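Local coordinates for protein archaeal actin homolog (Thermoplasma acidophilum, PDB 2FSJ) that polymerizes into bundles of helical filaments in a process that requires nucleoside triphosphate and works best with ATP, at residues F75-Y80 against I104-W109; A176-N181 against Q331-L336. All blocks are in the same frame, centred on the assembly; numbering follows the deposited sequence.

Contact 1. Residues F75-Y80 against I104-W109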
# COMPACT_ATOMS: atom_id res chain seq x y z
N PHE A 75 12.88 11.86 -13.84
CA PHE A 75 12.38 10.53 -13.71
C PHE A 75 10.99 10.34 -14.34
O PHE A 75 10.19 11.27 -14.46
CB PHE A 75 12.37 10.11 -12.24
CG PHE A 75 11.42 10.91 -11.38
CD1 PHE A 75 10.11 10.48 -11.14
CD2 PHE A 75 11.84 12.10 -10.77
CE1 PHE A 75 9.26 11.23 -10.32
CE2 PHE A 75 10.97 12.85 -9.96
CZ PHE A 75 9.69 12.39 -9.74
N ILE A 76 10.71 9.08 -14.67
CA ILE A 76 9.41 8.62 -15.09
C ILE A 76 8.90 7.63 -14.00
O ILE A 76 9.67 6.92 -13.39
CB ILE A 76 9.55 8.01 -16.50
CG1 ILE A 76 9.90 9.14 -17.50
CG2 ILE A 76 8.31 7.28 -16.99
CD1 ILE A 76 10.42 8.60 -18.84
N TYR A 77 7.60 7.59 -13.80
CA TYR A 77 7.04 6.85 -12.68
C TYR A 77 5.78 6.06 -13.08
O TYR A 77 5.23 6.24 -14.16
CB TYR A 77 6.74 7.81 -11.53
CG TYR A 77 5.70 8.83 -11.91
CD1 TYR A 77 4.33 8.61 -11.65
CD2 TYR A 77 6.08 10.03 -12.48
CE1 TYR A 77 3.36 9.55 -12.06
CE2 TYR A 77 5.15 10.97 -12.87
CZ TYR A 77 3.79 10.73 -12.68
OH TYR A 77 2.93 11.70 -13.06
N GLY A 78 5.34 5.19 -12.17
CA GLY A 78 4.10 4.49 -12.35
C GLY A 78 4.23 3.39 -13.37
O GLY A 78 5.30 2.77 -13.51
N LYS A 79 3.16 3.19 -14.13
CA LYS A 79 3.10 2.10 -15.12
C LYS A 79 4.13 2.28 -16.28
O LYS A 79 4.57 1.31 -16.88
CB LYS A 79 1.67 1.93 -15.65
CG LYS A 79 1.08 3.13 -16.40
CD LYS A 79 -0.37 2.89 -16.81
CE LYS A 79 -0.91 4.04 -17.65
NZ LYS A 79 -2.35 3.74 -18.10
N TYR A 80 4.58 3.51 -16.51
CA TYR A 80 5.62 3.79 -17.54
C TYR A 80 7.05 3.55 -17.17
O TYR A 80 7.91 3.50 -18.06
CB TYR A 80 5.50 5.23 -18.02
CG TYR A 80 4.16 5.47 -18.59
CD1 TYR A 80 3.72 4.76 -19.68
CD2 TYR A 80 3.29 6.35 -17.98
CE1 TYR A 80 2.45 4.95 -20.19
CE2 TYR A 80 2.03 6.56 -18.49
CZ TYR A 80 1.62 5.84 -19.59
OH TYR A 80 0.36 6.03 -20.10
N ILE A 104 6.36 10.57 -3.89
CA ILE A 104 5.66 11.66 -3.21
C ILE A 104 5.51 12.85 -4.15
O ILE A 104 4.40 13.42 -4.31
CB ILE A 104 6.41 12.05 -1.91
CG1 ILE A 104 6.31 10.92 -0.88
CG2 ILE A 104 5.79 13.29 -1.33
CD1 ILE A 104 7.41 10.87 0.16
N ALA A 105 6.58 13.17 -4.86
CA ALA A 105 6.52 14.27 -5.85
C ALA A 105 5.49 13.95 -6.93
O ALA A 105 4.73 14.81 -7.31
CB ALA A 105 7.85 14.49 -6.44
N ALA A 106 5.52 12.72 -7.43
CA ALA A 106 4.60 12.29 -8.46
C ALA A 106 3.15 12.32 -7.96
O ALA A 106 2.25 12.74 -8.69
CB ALA A 106 4.98 10.94 -8.96
N ALA A 107 2.93 11.90 -6.73
CA ALA A 107 1.60 11.97 -6.10
C ALA A 107 1.03 13.37 -6.09
O ALA A 107 -0.13 13.58 -6.44
CB ALA A 107 1.62 11.43 -4.67
N LEU A 108 1.85 14.32 -5.66
CA LEU A 108 1.42 15.73 -5.63
C LEU A 108 1.18 16.29 -7.04
O LEU A 108 0.17 16.94 -7.27
CB LEU A 108 2.42 16.56 -4.84
CG LEU A 108 2.70 16.07 -3.42
CD1 LEU A 108 3.73 16.96 -2.70
CD2 LEU A 108 1.42 16.05 -2.63
N TRP A 109 2.06 15.97 -7.98
CA TRP A 109 1.85 16.29 -9.38
C TRP A 109 0.52 15.71 -9.95
O TRP A 109 -0.28 16.42 -10.59
CB TRP A 109 3.02 15.78 -10.21
CG TRP A 109 2.96 16.32 -11.61
CD1 TRP A 109 2.36 15.75 -12.69
CD2 TRP A 109 3.47 17.60 -12.05
NE1 TRP A 109 2.45 16.59 -13.78
CE2 TRP A 109 3.14 17.72 -13.43
CE3 TRP A 109 4.21 18.63 -11.44
CZ2 TRP A 109 3.50 18.83 -14.18
CZ3 TRP A 109 4.57 19.74 -12.22
CH2 TRP A 109 4.22 19.83 -13.56
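F75 brings its ring edge to A105, whose CB lies near the plane of that ring, 4.3 Å from F75 CZ. Both belong to the first lobe of the actin fold, where helix 101-111 packs over strand 74-77, an outermost strand of the seven-stranded sheet. The short axes of strand 75-77 and helix 104-109 approach to 9.9 Å at an angle of 69°. T68, in a loop, also touches A105, while W49 of strand 42-52 lies against F75. I76 faces elsewhere and pairs through its backbone with A50 of strand 42-52.

Y77 turns back to the helix and carries the main contact. Its CG sits between the backbone N and the carbonyl carbon (chi1 63°), which lays the ring flat beneath A106. The methyl CB of A106 stands 3.5 Å from the centroid of the Y77 ring, only 7° off the normal, a nearly centred CH-pi contact. All six ring carbons are at similar range, Y77 CD1 being closest to A106 CB at 3.6 Å. The CA atoms of Y77 and A106 are 7.3 Å apart, with the methyl between the ring and the helix backbone. F45 of strand 42-52 meets the Y77 ring edge-to-face and also touches A106.

The phenol oxygen reaches past the methyl toward the next turn of the helix and is hydrogen-bonded to E110 OE2. There W109 crosses the Y77 side chain at about a right angle, and its CD1 lies 4.1 Å from Y77 OH, approached obliquely.

Contact 2. Residues A176-N181 against Q331-L336; sequences ALYLLN and QFANAL
The backbone bond from L336 N to F332 O, 2.9 Å long, lies in the first turn of helix 333-343, where L336 packs on the ring of Y178. The two side chains run side by side and point the same way. L336 meets the tyrosine at two levels: its CB lies 3.6 Å from Y178 CD1, near the root of the ring, and its CD1 lies 3.6 Å from Y178 CZ, near the phenol end. This CD1 methyl makes a CH-pi contact over one face, 3.8 Å from the ring centroid and 18° off the normal, displaced toward the rim.

Helix 173-182 follows strand 158-170, the last in sequence of the seven-stranded sheet, and precedes the first strand of the four-stranded one, consistent with a connection between the two lobes of the actin fold. The contact ties it to the C-terminal helix 333-343, just after Q331 of the ATP site.

Y178 CG stands anti to the backbone N (chi1 172°), carrying the ring across the gap between the helices. A333 meets the base of this side chain and one ring carbon, with its O 3.7 Å from Y178 CB and its CB 4.4 Å from Y178 CD2. Beyond the ring, Y178 OH is hydrogen-bonded to D329 OD2, which anchors the phenol to the loop leading into the second helix. Farther along both helices, N181 ND2 is hydrogen-bonded to D340 OD2.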
# COMPACT_ATOMS: atom_id res chain seq x y z
N ALA A 176 -9.29 1.03 9.82
CA ALA A 176 -10.30 0.86 10.87
C ALA A 176 -11.09 2.18 11.16
O ALA A 176 -12.32 2.18 11.37
CB ALA A 176 -9.63 0.37 12.08
N LEU A 177 -10.39 3.30 11.12
CA LEU A 177 -11.05 4.59 11.36
C LEU A 177 -11.99 4.93 10.19
O LEU A 177 -13.09 5.39 10.42
CB LEU A 177 -10.03 5.70 11.55
CG LEU A 177 -9.12 5.64 12.77
CD1 LEU A 177 -7.95 6.63 12.63
CD2 LEU A 177 -9.93 5.89 14.03
N TYR A 178 -11.57 4.63 8.96
CA TYR A 178 -12.43 4.81 7.79
C TYR A 178 -13.68 3.93 7.87
O TYR A 178 -14.83 4.41 7.74
CB TYR A 178 -11.66 4.53 6.49
CG TYR A 178 -12.57 4.51 5.29
CD1 TYR A 178 -13.20 5.70 4.87
CD2 TYR A 178 -12.80 3.38 4.59
CE1 TYR A 178 -14.00 5.72 3.80
CE2 TYR A 178 -13.66 3.39 3.49
CZ TYR A 178 -14.23 4.58 3.09
OH TYR A 178 -15.08 4.66 2.00
N LEU A 179 -13.49 2.67 8.17
CA LEU A 179 -14.62 1.77 8.32
C LEU A 179 -15.58 2.16 9.44
O LEU A 179 -16.80 2.02 9.27
CB LEU A 179 -14.14 0.33 8.46
CG LEU A 179 -13.38 -0.20 7.21
CD1 LEU A 179 -12.86 -1.61 7.56
CD2 LEU A 179 -14.23 -0.25 5.92
N LEU A 180 -15.05 2.68 10.53
CA LEU A 180 -15.85 3.18 11.63
C LEU A 180 -16.66 4.39 11.16
O LEU A 180 -17.87 4.43 11.34
CB LEU A 180 -15.00 3.51 12.85
CG LEU A 180 -15.71 4.21 14.04
CD1 LEU A 180 -16.73 3.29 14.65
CD2 LEU A 180 -14.72 4.68 15.08
N ASN A 181 -15.99 5.33 10.52
CA ASN A 181 -16.64 6.53 10.01
C ASN A 181 -17.77 6.20 9.02
O ASN A 181 -18.82 6.89 9.04
CB ASN A 181 -15.60 7.47 9.38
CG ASN A 181 -14.72 8.14 10.42
OD1 ASN A 181 -15.06 8.18 11.61
ND2 ASN A 181 -13.57 8.67 9.99
N GLN A 331 -7.85 -1.03 -1.62
CA GLN A 331 -6.52 -0.48 -1.83
C GLN A 331 -6.43 0.89 -1.19
O GLN A 331 -5.36 1.38 -0.97
CB GLN A 331 -6.21 -0.41 -3.34
CG GLN A 331 -6.04 -1.84 -3.93
CD GLN A 331 -4.69 -2.18 -4.59
OE1 GLN A 331 -4.67 -2.95 -5.56
NE2 GLN A 331 -3.58 -1.69 -4.03
N PHE A 332 -7.57 1.48 -0.88
CA PHE A 332 -7.61 2.85 -0.42
C PHE A 332 -7.96 3.04 1.04
O PHE A 332 -7.94 4.17 1.54
CB PHE A 332 -8.65 3.61 -1.25
CG PHE A 332 -8.17 3.92 -2.65
CD1 PHE A 332 -7.28 4.96 -2.88
CD2 PHE A 332 -8.64 3.17 -3.74
CE1 PHE A 332 -6.84 5.24 -4.17
CE2 PHE A 332 -8.21 3.48 -5.04
CZ PHE A 332 -7.29 4.49 -5.23
N ALA A 333 -8.32 1.97 1.72
CA ALA A 333 -8.93 2.13 3.04
C ALA A 333 -8.02 2.88 4.00
O ALA A 333 -8.48 3.77 4.76
CB ALA A 333 -9.37 0.75 3.63
N ASN A 334 -6.73 2.54 4.02
CA ASN A 334 -5.79 3.26 4.90
C ASN A 334 -5.70 4.72 4.51
O ASN A 334 -5.77 5.60 5.38
CB ASN A 334 -4.40 2.62 4.93
CG ASN A 334 -4.32 1.41 5.87
OD1 ASN A 334 -3.83 0.31 5.49
ND2 ASN A 334 -4.72 1.61 7.10
N ALA A 335 -5.51 4.97 3.23
CA ALA A 335 -5.37 6.37 2.73
C ALA A 335 -6.58 7.22 3.08
O ALA A 335 -6.43 8.38 3.45
CB ALA A 335 -5.14 6.40 1.28
N LEU A 336 -7.76 6.63 3.00
CA LEU A 336 -9.01 7.35 3.35
C LEU A 336 -9.04 7.70 4.84
O LEU A 336 -9.35 8.81 5.21
CB LEU A 336 -10.21 6.48 2.98
CG LEU A 336 -10.48 6.40 1.49
CD1 LEU A 336 -11.28 5.15 1.16
CD2 LEU A 336 -11.20 7.70 0.91

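How the contacts relate
Contacts 1 and 2 follow one another along the chain and do not touch; their centres are 24 Å apart and their nearest atoms about 10 Å. Helices 101-111 and 333-343 both approach strands 32-36 and 42-52. In contact 1, A106 touches F45 and its side chain is about 7 Å from that of T33. In contact 2, F332 touches I44 and K34, the sequence neighbours of F45 and T33, and the side chain of L336 is about 8 Å from that of K34. Such alternation is consistent with the two helices packing on opposite faces of the sheet. T33 and K34 both belong to the ATP site, to which contact 2 itself contributes Q331.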